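Local coordinates for serpin-12 (Manduca sexta, PDB 6CJ7), which controls prophenoloxidase activation in larval hemolymph, probably by trapping serine proteases with a cleavable reactive-centre loop as other inhibitory serpins do, at residues A96-L101 against N139-S144; D151-P156 against S317-A322; R208-G213 against K221-P226; V268-P273 against L351-N356. One frame throughout, in Å; residues are numbered along the deposited sequence.

Contact 1. Residues A96-L101 against N139-S144; sequences ANNVFL and NSWIAS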
loop_
_atom_site.group_PDB
_atom_site.type_symbol
_atom_site.label_atom_id
_atom_site.label_comp_id
_atom_site.label_asym_id
_atom_site.label_seq_id
_atom_site.Cartn_x
_atom_site.Cartn_y
_atom_site.Cartn_z
ATOM N N ALA A 96 10.279 -0.244 3.322
ATOM C CA ALA A 96 11.388 -1.183 3.183
ATOM C C ALA A 96 11.262 -1.864 1.828
ATOM O O ALA A 96 10.383 -2.712 1.632
ATOM C CB ALA A 96 11.402 -2.210 4.313
ATOM N N ASN A 97 12.139 -1.490 0.897
ATOM C CA ASN A 97 12.163 -2.053 -0.449
ATOM C C ASN A 97 13.514 -2.719 -0.670
ATOM O O ASN A 97 14.552 -2.123 -0.375
ATOM C CB ASN A 97 11.931 -0.964 -1.513
ATOM C CG ASN A 97 10.714 -0.097 -1.211
ATOM O OD1 ASN A 97 9.590 -0.598 -1.166
ATOM N ND2 ASN A 97 10.937 1.207 -1.022
ATOM N N ASN A 98 13.509 -3.954 -1.174
ATOM C CA ASN A 98 14.795 -4.591 -1.454
ATOM C C ASN A 98 14.600 -5.728 -2.444
ATOM O O ASN A 98 13.513 -6.297 -2.577
ATOM C CB ASN A 98 15.451 -5.123 -0.166
ATOM C CG ASN A 98 16.972 -4.984 -0.160
ATOM O OD1 ASN A 98 17.644 -5.169 -1.182
ATOM N ND2 ASN A 98 17.530 -4.680 1.010
ATOM N N VAL A 99 15.687 -6.064 -3.131
ATOM C CA VAL A 99 15.751 -7.223 -4.018
ATOM C C VAL A 99 16.880 -8.098 -3.491
ATOM O O VAL A 99 18.051 -7.699 -3.533
ATOM C CB VAL A 99 16.008 -6.824 -5.479
ATOM C CG1 VAL A 99 16.004 -8.065 -6.384
ATOM C CG2 VAL A 99 14.995 -5.806 -5.964
ATOM N N PHE A 100 16.538 -9.280 -2.989
ATOM C CA PHE A 100 17.519 -10.200 -2.432
ATOM C C PHE A 100 17.863 -11.219 -3.509
ATOM O O PHE A 100 17.053 -12.095 -3.827
ATOM C CB PHE A 100 16.982 -10.854 -1.163
ATOM C CG PHE A 100 16.770 -9.876 -0.036
ATOM C CD1 PHE A 100 15.508 -9.359 0.232
ATOM C CD2 PHE A 100 17.843 -9.460 0.742
ATOM C CE1 PHE A 100 15.311 -8.443 1.268
ATOM C CE2 PHE A 100 17.659 -8.542 1.776
ATOM C CZ PHE A 100 16.390 -8.036 2.037
ATOM N N LEU A 101 19.049 -11.068 -4.089
ATOM C CA LEU A 101 19.486 -11.847 -5.243
ATOM C C LEU A 101 20.472 -12.921 -4.801
ATOM O O LEU A 101 21.500 -12.612 -4.183
ATOM C CB LEU A 101 20.127 -10.938 -6.287
ATOM C CG LEU A 101 20.725 -11.656 -7.483
ATOM C CD1 LEU A 101 19.607 -12.198 -8.346
ATOM C CD2 LEU A 101 21.548 -10.644 -8.246
ATOM N N ASN A 139 13.983 -10.792 7.405
ATOM C CA ASN A 139 12.957 -10.267 8.302
ATOM C C ASN A 139 13.538 -9.250 9.274
ATOM O O ASN A 139 12.889 -8.246 9.587
ATOM C CB ASN A 139 12.282 -11.405 9.070
ATOM C CG ASN A 139 11.312 -12.204 8.212
ATOM O OD1 ASN A 139 10.724 -11.682 7.270
ATOM N ND2 ASN A 139 11.132 -13.473 8.553
ATOM N N SER A 140 14.746 -9.505 9.788
ATOM C CA SER A 140 15.371 -8.550 10.702
ATOM C C SER A 140 15.645 -7.222 10.008
ATOM O O SER A 140 15.465 -6.153 10.605
ATOM C CB SER A 140 16.665 -9.127 11.274
ATOM O OG SER A 140 16.394 -10.080 12.282
ATOM N N TRP A 141 16.085 -7.269 8.748
ATOM C CA TRP A 141 16.294 -6.034 8.003
ATOM C C TRP A 141 14.982 -5.282 7.810
ATOM O O TRP A 141 14.919 -4.062 8.011
ATOM C CB TRP A 141 16.952 -6.319 6.652
ATOM C CG TRP A 141 17.113 -5.072 5.846
ATOM C CD1 TRP A 141 18.116 -4.151 5.951
ATOM C CD2 TRP A 141 16.219 -4.580 4.844
ATOM N NE1 TRP A 141 17.909 -3.122 5.064
ATOM C CE2 TRP A 141 16.752 -3.359 4.373
ATOM C CE3 TRP A 141 15.023 -5.052 4.293
ATOM C CZ2 TRP A 141 16.125 -2.601 3.388
ATOM C CZ3 TRP A 141 14.406 -4.300 3.303
ATOM C CH2 TRP A 141 14.956 -3.087 2.865
ATOM N N ILE A 142 13.918 -5.995 7.422
ATOM C CA ILE A 142 12.612 -5.346 7.272
ATOM C C ILE A 142 12.180 -4.716 8.588
ATOM O O ILE A 142 11.739 -3.562 8.626
ATOM C CB ILE A 142 11.549 -6.340 6.773
ATOM C CG1 ILE A 142 11.887 -6.863 5.378
ATOM C CG2 ILE A 142 10.157 -5.689 6.787
ATOM C CD1 ILE A 142 10.983 -7.992 4.955
ATOM N N ALA A 143 12.290 -5.472 9.689
ATOM C CA ALA A 143 11.898 -4.929 10.986
ATOM C C ALA A 143 12.707 -3.686 11.336
ATOM O O ALA A 143 12.167 -2.726 11.904
ATOM C CB ALA A 143 12.055 -5.998 12.063
ATOM N N SER A 144 14.001 -3.676 10.992
ATOM C CA SER A 144 14.844 -2.522 11.288
ATOM C C SER A 144 14.435 -1.284 10.500
ATOM O O SER A 144 14.754 -0.165 10.915
ATOM C CB SER A 144 16.313 -2.852 11.006
ATOM O OG SER A 144 16.572 -2.925 9.615
#
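Trp141 of helix 131-145 lays its indole against strand 92-102, where Ala96, Asn97, Asn98 and Phe100 all meet its six-membered ring. The strand and helix segments run roughly antiparallel, with axes 8.8 Å apart at closest approach. Trp141 CG stands anti to the backbone N (chi1 177°), which carries the ring out from the helix onto the strand. The tight part gathers round the outer carbons of the benzo ring. Asn98 ND2 sits over one face, 3.5 Å from Trp141 CZ2, with its amide turned 69° from the indole plane, and Asn98 CB touches CZ3 and CH2. The backbone Asn97 O reaches to 3.4 Å from Trp141 CH2, and Ala96 CB lies 3.8 Å from Trp141 CZ3. Phe100 makes an offset edge-to-face pair, its CZ 4.0 Å from Trp141 CE3 and the ring planes 81° apart. Asn98 CG lies over one face of the Phe100 ring, toward its rim, while Asn98 OD1 is held by Thr124 OG1, which helps to fix the amide between the two rings. Packing slackens toward the next helix residue, where Ile142 CG2 comes only to 4.4 Å from Ala96 CB. On the outer side of the helix Ser140 and Ser144 are solvent-exposed, Ser144 OG folding back onto Trp141 O, and Trp141 itself stays partly exposed. No hydrogen bond crosses between strand and helix; ring, amide, carbonyl and methyl contacts join them, a join resting on shape and ring packing.

Contact 2. Residues D151-P156 against S317-A322; sequences DKLVSP and SALHSA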
loop_
_atom_site.group_PDB
_atom_site.type_symbol
_atom_site.label_atom_id
_atom_site.label_comp_id
_atom_site.label_asym_id
_atom_site.label_seq_id
_atom_site.Cartn_x
_atom_site.Cartn_y
_atom_site.Cartn_z
ATOM N N ASP A 151 7.840 -7.792 10.887
ATOM C CA ASP A 151 8.986 -8.587 11.295
ATOM C C ASP A 151 8.935 -10.057 10.910
ATOM O O ASP A 151 9.852 -10.795 11.285
ATOM C CB ASP A 151 9.186 -8.484 12.816
ATOM C CG ASP A 151 8.052 -9.128 13.607
ATOM O OD1 ASP A 151 6.942 -9.298 13.058
ATOM O OD2 ASP A 151 8.277 -9.462 14.787
ATOM N N LYS A 152 7.910 -10.515 10.191
ATOM C CA LYS A 152 7.815 -11.947 9.879
ATOM C C LYS A 152 7.255 -12.171 8.476
ATOM O O LYS A 152 6.485 -13.107 8.239
ATOM C CB LYS A 152 6.962 -12.682 10.917
ATOM C CG LYS A 152 7.551 -12.710 12.332
ATOM C CD LYS A 152 8.791 -13.600 12.413
ATOM C CE LYS A 152 9.786 -13.110 13.471
ATOM N NZ LYS A 152 9.293 -13.264 14.872
ATOM N N LEU A 153 7.658 -11.334 7.518
ATOM C CA LEU A 153 7.109 -11.435 6.166
ATOM C C LEU A 153 7.605 -12.681 5.433
ATOM O O LEU A 153 6.835 -13.322 4.710
ATOM C CB LEU A 153 7.455 -10.178 5.370
ATOM C CG LEU A 153 6.996 -10.130 3.905
ATOM C CD1 LEU A 153 5.478 -10.271 3.800
ATOM C CD2 LEU A 153 7.476 -8.842 3.217
ATOM N N VAL A 154 8.886 -13.028 5.579
ATOM C CA VAL A 154 9.493 -14.125 4.827
ATOM C C VAL A 154 9.487 -15.388 5.677
ATOM O O VAL A 154 9.916 -15.369 6.840
ATOM C CB VAL A 154 10.929 -13.781 4.394
ATOM C CG1 VAL A 154 11.555 -14.954 3.635
ATOM C CG2 VAL A 154 10.947 -12.526 3.541
ATOM N N SER A 155 9.012 -16.538 5.066
ATOM C CA SER A 155 9.076 -17.805 5.785
ATOM C C SER A 155 10.282 -18.625 5.337
ATOM O O SER A 155 10.602 -18.664 4.140
ATOM C CB SER A 155 7.809 -18.630 5.563
ATOM O OG SER A 155 7.960 -19.925 6.125
ATOM N N PRO A 156 10.966 -19.286 6.273
ATOM C CA PRO A 156 12.084 -20.159 5.875
ATOM C C PRO A 156 11.661 -21.284 4.952
ATOM O O PRO A 156 12.481 -21.779 4.168
ATOM C CB PRO A 156 12.608 -20.700 7.214
ATOM C CG PRO A 156 12.079 -19.763 8.252
ATOM C CD PRO A 156 10.782 -19.234 7.732
ATOM N N SER A 317 10.090 -15.213 -5.204
ATOM C CA SER A 317 9.063 -14.790 -4.270
ATOM C C SER A 317 8.905 -13.282 -4.401
ATOM O O SER A 317 9.897 -12.566 -4.559
ATOM C CB SER A 317 9.431 -15.158 -2.824
ATOM O OG SER A 317 9.390 -16.563 -2.641
ATOM N N ALA A 318 7.660 -12.814 -4.375
ATOM C CA ALA A 318 7.342 -11.388 -4.406
ATOM C C ALA A 318 6.409 -11.134 -3.236
ATOM O O ALA A 318 5.265 -11.606 -3.237
ATOM C CB ALA A 318 6.689 -10.985 -5.730
ATOM N N LEU A 319 6.906 -10.420 -2.225
ATOM C CA LEU A 319 6.235 -10.326 -0.936
ATOM C C LEU A 319 5.981 -8.869 -0.587
ATOM O O LEU A 319 6.871 -8.021 -0.737
ATOM C CB LEU A 319 7.076 -10.989 0.160
ATOM C CG LEU A 319 7.468 -12.438 -0.141
ATOM C CD1 LEU A 319 8.422 -12.983 0.911
ATOM C CD2 LEU A 319 6.214 -13.282 -0.221
ATOM N N HIS A 320 4.769 -8.592 -0.115
ATOM C CA HIS A 320 4.349 -7.246 0.246
ATOM C C HIS A 320 3.721 -7.251 1.631
ATOM O O HIS A 320 2.925 -8.127 1.957
ATOM C CB HIS A 320 3.336 -6.696 -0.778
ATOM C CG HIS A 320 2.719 -5.382 -0.377
ATOM N ND1 HIS A 320 3.465 -4.294 0.027
ATOM C CD2 HIS A 320 1.421 -4.994 -0.305
ATOM C CE1 HIS A 320 2.651 -3.294 0.332
ATOM N NE2 HIS A 320 1.409 -3.685 0.122
ATOM N N SER A 321 4.080 -6.269 2.449
ATOM C CA SER A 321 3.427 -6.097 3.737
ATOM C C SER A 321 3.020 -4.643 3.898
ATOM O O SER A 321 3.750 -3.733 3.492
ATOM C CB SER A 321 4.326 -6.509 4.900
ATOM O OG SER A 321 3.647 -6.303 6.141
ATOM N N ALA A 322 1.864 -4.431 4.523
ATOM C CA ALA A 322 1.322 -3.087 4.688
ATOM C C ALA A 322 0.694 -2.992 6.067
ATOM O O ALA A 322 -0.118 -3.846 6.430
ATOM C CB ALA A 322 0.273 -2.777 3.612
#
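The loop that leaves helix 131-145, the helix F of the serpin fold, passes over sheet A on its way to strand 165-174, and Leu153 and Val154 press it onto strand 317-326. Leu153 and Leu319 carry most of the contact. With Leu153 CG anti to the backbone N (chi1 178°), the isobutyl group is carried to the strand, where Leu153 CD2 lies 3.8 Å from Leu319 CB. The other branch, Leu153 CD1, reaches along the strand to the backbone His320 O at 3.8 Å and to Ser321 CB at 4.1 Å. The two leucine side chains slide past each other in opposite directions, and Leu319 CD1 lies 3.7 Å from Val154 CG2, where the side chains meet at about a right angle. Leu153 also touches Ile142 and Val154 touches Ile138, both on helix 131-145, so the pair fills the seam between helix, loop and sheet. His320 leaves from the other side of the strand, where its ring nitrogens bond Asn169 O and Ser39 N. Ser321 OG, beside the leucines, is taken up by Asp280 OD2 and Ala279 O. These two polar side chains have partners of their own, and no hydrogen bond links loop and strand; they meet through branched aliphatic groups, an apolar join consistent with the displacement this region undergoes in serpins when the reactive loop inserts.

Contact 3. Residues R208-G213 against K221-P226; sequences RYFKAG and KVVVLP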
loop_
_atom_site.group_PDB
_atom_site.type_symbol
_atom_site.label_atom_id
_atom_site.label_comp_id
_atom_site.label_asym_id
_atom_site.label_seq_id
_atom_site.Cartn_x
_atom_site.Cartn_y
_atom_site.Cartn_z
ATOM N N ARG A 208 -15.915 19.159 13.241
ATOM C CA ARG A 208 -15.080 20.214 12.687
ATOM C C ARG A 208 -15.437 20.386 11.223
ATOM O O ARG A 208 -16.160 19.578 10.629
ATOM C CB ARG A 208 -13.580 19.901 12.786
ATOM C CG ARG A 208 -13.114 19.263 14.076
ATOM C CD ARG A 208 -11.673 19.608 14.328
ATOM N NE ARG A 208 -10.757 18.756 13.583
ATOM N NH1 ARG A 208 -9.476 16.882 13.269
ATOM N NH2 ARG A 208 -10.754 17.101 15.178
ATOM N N TYR A 209 -14.882 21.433 10.627
ATOM C CA TYR A 209 -14.944 21.578 9.183
ATOM C C TYR A 209 -13.905 20.660 8.549
ATOM O O TYR A 209 -12.728 20.690 8.924
ATOM C CB TYR A 209 -14.735 23.036 8.784
ATOM C CG TYR A 209 -15.994 23.855 8.934
ATOM C CD1 TYR A 209 -16.284 24.510 10.124
ATOM C CD2 TYR A 209 -16.912 23.945 7.895
ATOM C CE1 TYR A 209 -17.442 25.247 10.266
ATOM C CE2 TYR A 209 -18.068 24.680 8.026
ATOM C CZ TYR A 209 -18.332 25.324 9.214
ATOM O OH TYR A 209 -19.486 26.060 9.344
ATOM N N PHE A 210 -14.356 19.795 7.646
ATOM C CA PHE A 210 -13.497 18.973 6.809
ATOM C C PHE A 210 -13.937 19.129 5.367
ATOM O O PHE A 210 -15.121 19.330 5.084
ATOM C CB PHE A 210 -13.591 17.474 7.132
ATOM C CG PHE A 210 -13.152 17.088 8.506
ATOM C CD1 PHE A 210 -11.811 17.003 8.832
ATOM C CD2 PHE A 210 -14.087 16.717 9.457
ATOM C CE1 PHE A 210 -11.421 16.612 10.104
ATOM C CE2 PHE A 210 -13.694 16.328 10.716
ATOM C CZ PHE A 210 -12.372 16.276 11.039
ATOM N N LYS A 211 -12.988 19.001 4.449
ATOM C CA LYS A 211 -13.364 18.753 3.068
ATOM C C LYS A 211 -14.199 17.474 3.019
ATOM O O LYS A 211 -13.757 16.411 3.469
ATOM C CB LYS A 211 -12.116 18.647 2.189
ATOM C CG LYS A 211 -11.187 19.887 2.299
ATOM C CD LYS A 211 -10.039 19.820 1.296
ATOM C CE LYS A 211 -8.940 18.851 1.724
ATOM N NZ LYS A 211 -8.417 18.966 3.120
ATOM N N ALA A 212 -15.421 17.585 2.511
ATOM C CA ALA A 212 -16.361 16.477 2.603
ATOM C C ALA A 212 -17.484 16.693 1.606
ATOM O O ALA A 212 -17.708 17.804 1.123
ATOM C CB ALA A 212 -16.932 16.333 4.021
ATOM N N GLY A 213 -18.188 15.610 1.307
ATOM C CA GLY A 213 -19.319 15.700 0.408
ATOM C C GLY A 213 -19.915 14.331 0.179
ATOM O O GLY A 213 -19.612 13.372 0.889
ATOM N N LYS A 221 -20.659 8.715 0.933
ATOM C CA LYS A 221 -20.183 9.915 1.600
ATOM C C LYS A 221 -18.663 9.881 1.665
ATOM O O LYS A 221 -18.054 8.814 1.753
ATOM C CB LYS A 221 -20.746 10.023 3.017
ATOM C CG LYS A 221 -22.226 10.268 3.110
ATOM C CD LYS A 221 -22.647 10.183 4.569
ATOM C CE LYS A 221 -24.134 10.433 4.741
ATOM N NZ LYS A 221 -24.499 10.536 6.180
ATOM N N VAL A 222 -18.052 11.066 1.635
ATOM C CA VAL A 222 -16.602 11.223 1.624
ATOM C C VAL A 222 -16.215 12.258 2.673
ATOM O O VAL A 222 -16.824 13.328 2.734
ATOM C CB VAL A 222 -16.094 11.672 0.240
ATOM C CG1 VAL A 222 -14.578 11.905 0.262
ATOM C CG2 VAL A 222 -16.476 10.656 -0.831
ATOM N N VAL A 223 -15.192 11.958 3.478
ATOM C CA VAL A 223 -14.542 12.974 4.308
ATOM C C VAL A 223 -13.029 12.850 4.134
ATOM O O VAL A 223 -12.499 11.745 3.981
ATOM C CB VAL A 223 -14.967 12.869 5.796
ATOM C CG1 VAL A 223 -14.383 11.647 6.479
ATOM C CG2 VAL A 223 -14.593 14.148 6.550
ATOM N N VAL A 224 -12.343 13.995 4.111
ATOM C CA VAL A 224 -10.891 14.071 3.964
ATOM C C VAL A 224 -10.314 14.544 5.290
ATOM O O VAL A 224 -10.588 15.674 5.725
ATOM C CB VAL A 224 -10.488 15.031 2.835
ATOM C CG1 VAL A 224 -8.970 15.126 2.738
ATOM C CG2 VAL A 224 -11.107 14.604 1.503
ATOM N N LEU A 225 -9.519 13.691 5.934
ATOM C CA LEU A 225 -8.969 14.003 7.251
ATOM C C LEU A 225 -7.477 14.300 7.131
ATOM O O LEU A 225 -6.698 13.382 6.832
ATOM C CB LEU A 225 -9.209 12.836 8.207
ATOM C CG LEU A 225 -10.648 12.315 8.214
ATOM C CD1 LEU A 225 -10.780 11.028 9.022
ATOM C CD2 LEU A 225 -11.579 13.407 8.741
ATOM N N PRO A 226 -7.022 15.535 7.336
ATOM C CA PRO A 226 -5.606 15.846 7.092
ATOM C C PRO A 226 -4.695 15.440 8.243
ATOM O O PRO A 226 -5.050 15.521 9.424
ATOM C CB PRO A 226 -5.600 17.372 6.913
ATOM C CG PRO A 226 -7.042 17.787 6.859
ATOM C CD PRO A 226 -7.814 16.747 7.601
HETATM O O HOH W 1 -10.371 18.307 5.164
#
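Phe210 sits where the chain changes direction, and its side chain runs down onto strand 220-226. Phe210 CB touches Val223 CG2 at 3.5 Å. CG is turned anti to the carbonyl carbon (chi1 -63°) and still meets that methyl at 3.8 Å; CD2 touches it too. On the other side Phe210 CD1 approaches the backbone Val224 O, and Pro226 CD lies at the ring edge beside CD1. Phe210 CE1 lies 3.5 Å from Leu225 CD2, the methyl that lies over one ring face in a CH-pi contact, 3.6 Å from the centroid and 17° off the normal; CE2 and, at the tip, CZ also meet it. With an alanine here, Leu225 CD2 and Val223 CG2 would probably lose the ring they pack on, opening a gap beneath the corner. The chain turns at Lys211, where backbone pairing takes over: Val224 N gives to Lys211 O at 2.9 Å, and Gly213 and Val222 bond each other in both directions. The Lys211 side chain, bent at its outer bonds, crosses Val224 at a slant, its CE 3.9 Å from Val224 CG1. One water accepts from both Lys211 N and Lys211 NZ and donates to Val224 O. Strands 198-215 and 220-226 form a beta hairpin whose first strand pairs with strand 265-282 before the corner and with 220-226 after it, the serpin passage from sheet C to sheet B.

Contact 4. Residues V268-P273 against L351-N356; sequences VALELP and LYFRAN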
loop_
_atom_site.group_PDB
_atom_site.type_symbol
_atom_site.label_atom_id
_atom_site.label_comp_id
_atom_site.label_asym_id
_atom_site.label_seq_id
_atom_site.Cartn_x
_atom_site.Cartn_y
_atom_site.Cartn_z
ATOM N N VAL A 268 -18.883 18.856 9.707
ATOM C CA VAL A 268 -19.109 17.412 9.770
ATOM C C VAL A 268 -19.067 16.950 11.221
ATOM O O VAL A 268 -18.111 17.251 11.943
ATOM C CB VAL A 268 -18.064 16.638 8.944
ATOM C CG1 VAL A 268 -18.239 15.127 9.135
ATOM C CG2 VAL A 268 -18.161 17.012 7.473
ATOM N N ALA A 269 -20.080 16.178 11.629
ATOM C CA ALA A 269 -20.042 15.404 12.867
ATOM C C ALA A 269 -19.549 14.002 12.527
ATOM O O ALA A 269 -20.269 13.223 11.892
ATOM C CB ALA A 269 -21.420 15.350 13.521
ATOM N N LEU A 270 -18.333 13.681 12.961
ATOM C CA LEU A 270 -17.628 12.477 12.534
ATOM C C LEU A 270 -17.525 11.469 13.676
ATOM O O LEU A 270 -17.158 11.830 14.798
ATOM C CB LEU A 270 -16.233 12.865 12.035
ATOM C CG LEU A 270 -15.249 11.736 11.712
ATOM C CD1 LEU A 270 -15.694 10.988 10.470
ATOM C CD2 LEU A 270 -13.850 12.316 11.510
ATOM N N GLU A 271 -17.850 10.205 13.390
ATOM C CA GLU A 271 -17.565 9.082 14.274
ATOM C C GLU A 271 -16.773 8.074 13.463
ATOM O O GLU A 271 -17.300 7.508 12.498
ATOM C CB GLU A 271 -18.840 8.449 14.823
ATOM C CG GLU A 271 -19.651 9.450 15.646
ATOM C CD GLU A 271 -20.920 8.867 16.248
ATOM O OE1 GLU A 271 -21.113 7.638 16.225
ATOM O OE2 GLU A 271 -21.744 9.657 16.747
ATOM N N LEU A 272 -15.515 7.862 13.850
ATOM C CA LEU A 272 -14.575 7.041 13.076
ATOM C C LEU A 272 -13.958 5.965 13.965
ATOM O O LEU A 272 -13.271 6.300 14.927
ATOM C CB LEU A 272 -13.484 7.929 12.451
ATOM C CG LEU A 272 -12.494 7.209 11.541
ATOM C CD1 LEU A 272 -13.173 6.790 10.248
ATOM C CD2 LEU A 272 -11.277 8.095 11.246
ATOM N N PRO A 273 -14.145 4.665 13.679
ATOM C CA PRO A 273 -13.518 3.637 14.517
ATOM C C PRO A 273 -12.001 3.710 14.437
ATOM O O PRO A 273 -11.412 3.857 13.362
ATOM C CB PRO A 273 -14.049 2.326 13.923
ATOM C CG PRO A 273 -14.977 2.667 12.852
ATOM C CD PRO A 273 -14.861 4.106 12.503
ATOM N N LEU A 351 -23.189 17.557 7.606
ATOM C CA LEU A 351 -23.022 16.159 7.254
ATOM C C LEU A 351 -22.758 15.365 8.519
ATOM O O LEU A 351 -21.907 15.747 9.328
ATOM C CB LEU A 351 -21.862 15.979 6.264
ATOM C CG LEU A 351 -21.448 14.563 5.868
ATOM C CD1 LEU A 351 -22.598 13.841 5.196
ATOM C CD2 LEU A 351 -20.221 14.583 4.966
ATOM N N TYR A 352 -23.496 14.275 8.692
ATOM C CA TYR A 352 -23.155 13.243 9.660
ATOM C C TYR A 352 -22.359 12.164 8.949
ATOM O O TYR A 352 -22.808 11.634 7.930
ATOM C CB TYR A 352 -24.406 12.620 10.278
ATOM C CG TYR A 352 -25.138 13.493 11.268
ATOM C CD1 TYR A 352 -24.736 13.551 12.597
ATOM C CD2 TYR A 352 -26.244 14.236 10.882
ATOM C CE1 TYR A 352 -25.410 14.338 13.511
ATOM C CE2 TYR A 352 -26.924 15.026 11.790
ATOM C CZ TYR A 352 -26.500 15.072 13.102
ATOM O OH TYR A 352 -27.171 15.856 14.007
ATOM N N PHE A 353 -21.184 11.843 9.482
ATOM C CA PHE A 353 -20.332 10.802 8.916
ATOM C C PHE A 353 -20.044 9.794 10.022
ATOM O O PHE A 353 -19.127 9.976 10.826
ATOM C CB PHE A 353 -19.042 11.379 8.334
ATOM C CG PHE A 353 -18.315 10.434 7.411
ATOM C CD1 PHE A 353 -17.574 9.376 7.921
ATOM C CD2 PHE A 353 -18.346 10.617 6.031
ATOM C CE1 PHE A 353 -16.891 8.496 7.080
ATOM C CE2 PHE A 353 -17.663 9.732 5.178
ATOM C CZ PHE A 353 -16.936 8.676 5.708
ATOM N N ARG A 354 -20.827 8.721 10.056
ATOM C CA ARG A 354 -20.700 7.713 11.093
ATOM C C ARG A 354 -20.297 6.410 10.415
ATOM O O ARG A 354 -21.115 5.776 9.740
ATOM C CB ARG A 354 -22.002 7.580 11.874
ATOM C CG ARG A 354 -22.177 6.273 12.619
ATOM C CD ARG A 354 -23.324 6.379 13.563
ATOM N NE ARG A 354 -24.588 6.627 12.871
ATOM C CZ ARG A 354 -25.700 7.025 13.471
ATOM N NH1 ARG A 354 -25.703 7.216 14.784
ATOM N NH2 ARG A 354 -26.806 7.239 12.762
ATOM N N ALA A 355 -19.040 6.027 10.595
ATOM C CA ALA A 355 -18.490 4.846 9.932
ATOM C C ALA A 355 -18.649 3.609 10.817
ATOM O O ALA A 355 -17.675 3.012 11.275
ATOM C CB ALA A 355 -17.029 5.087 9.568
ATOM N N ASN A 356 -19.912 3.246 11.059
ATOM C CA ASN A 356 -20.281 2.115 11.905
ATOM C C ASN A 356 -20.707 0.905 11.079
ATOM O O ASN A 356 -21.485 0.062 11.548
ATOM C CB ASN A 356 -21.378 2.517 12.892
ATOM C CG ASN A 356 -22.675 2.924 12.207
ATOM O OD1 ASN A 356 -22.769 2.966 10.981
ATOM N ND2 ASN A 356 -23.687 3.226 13.009
HETATM O O HOH W 2 -24.020 7.143 16.909
#
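Phe353, Glu271 and Ala355 bury the most surface where strand 351-354 runs parallel to 268-273. Phe353 is gripped through backbone and ring: its N gives an almost straight bond to Ala269 O (178° at hydrogen) and its O accepts from Glu271 N at 2.9 Å. The ring, with CG anti to the backbone N (chi1 -164°), lies beside Leu270, whose CD1 is 3.6 Å from Phe353 CD1. Val268 shares this face, putting CG1 3.9 Å from Phe353 CB and CG2 4.0 Å from Leu351 CB. A glycine in place of Val268 would probably take away the methyls against Leu351 CB and Phe353 CB and open a gap on that face of the sheet. On the other face Glu271 lies alongside Arg354, carboxylate and guanidinium planes 85° apart. Their charged atoms do not touch; Glu271 OE1 meets Arg354 CD at 3.7 Å, and a water accepting from Arg354 NH1 and donating to OE1 joins them. Ala355 ends the pairing. Its N bonds Glu271 O at 3.0 Å, and the chain then swings into an inverse gamma turn centred on it. Ala355 CB rests 3.8 Å from Pro273 CD, and the proline ring covers Ala355 O, a buried oxygen with no hydrogen-bond partner. This parallel ladder is the pairing of s1C with s2C in serpin sheet C, where the chain re-enters the body just after the reactive-centre loop.

How the contacts relate
Contacts 1 and 2 lie together on one side of the molecule and contacts 3 and 4 on the other, centres about 35 to 38 Å apart between the pairs. Helix 131-145 and its following loop cover sheet A in contacts 1 and 2, and Asn139 ND2 probably bonds Val154 O. Both are buried and lack hydrogen bonds across; contact 2 is aliphatic, contact 1 mixes aromatic, amide and methyl packing. Contacts 3 and 4 are backbone-bonded strand pairings. Arg208 O probably bonds Val268 N within sheet C, while Lys221 NZ, from strand 220-226, probably bonds Tyr352 O and so links the two sheets. Contact 3 is largely buried; contact 4 has exposed Tyr352 and Arg354 and a water-bridged charged pair.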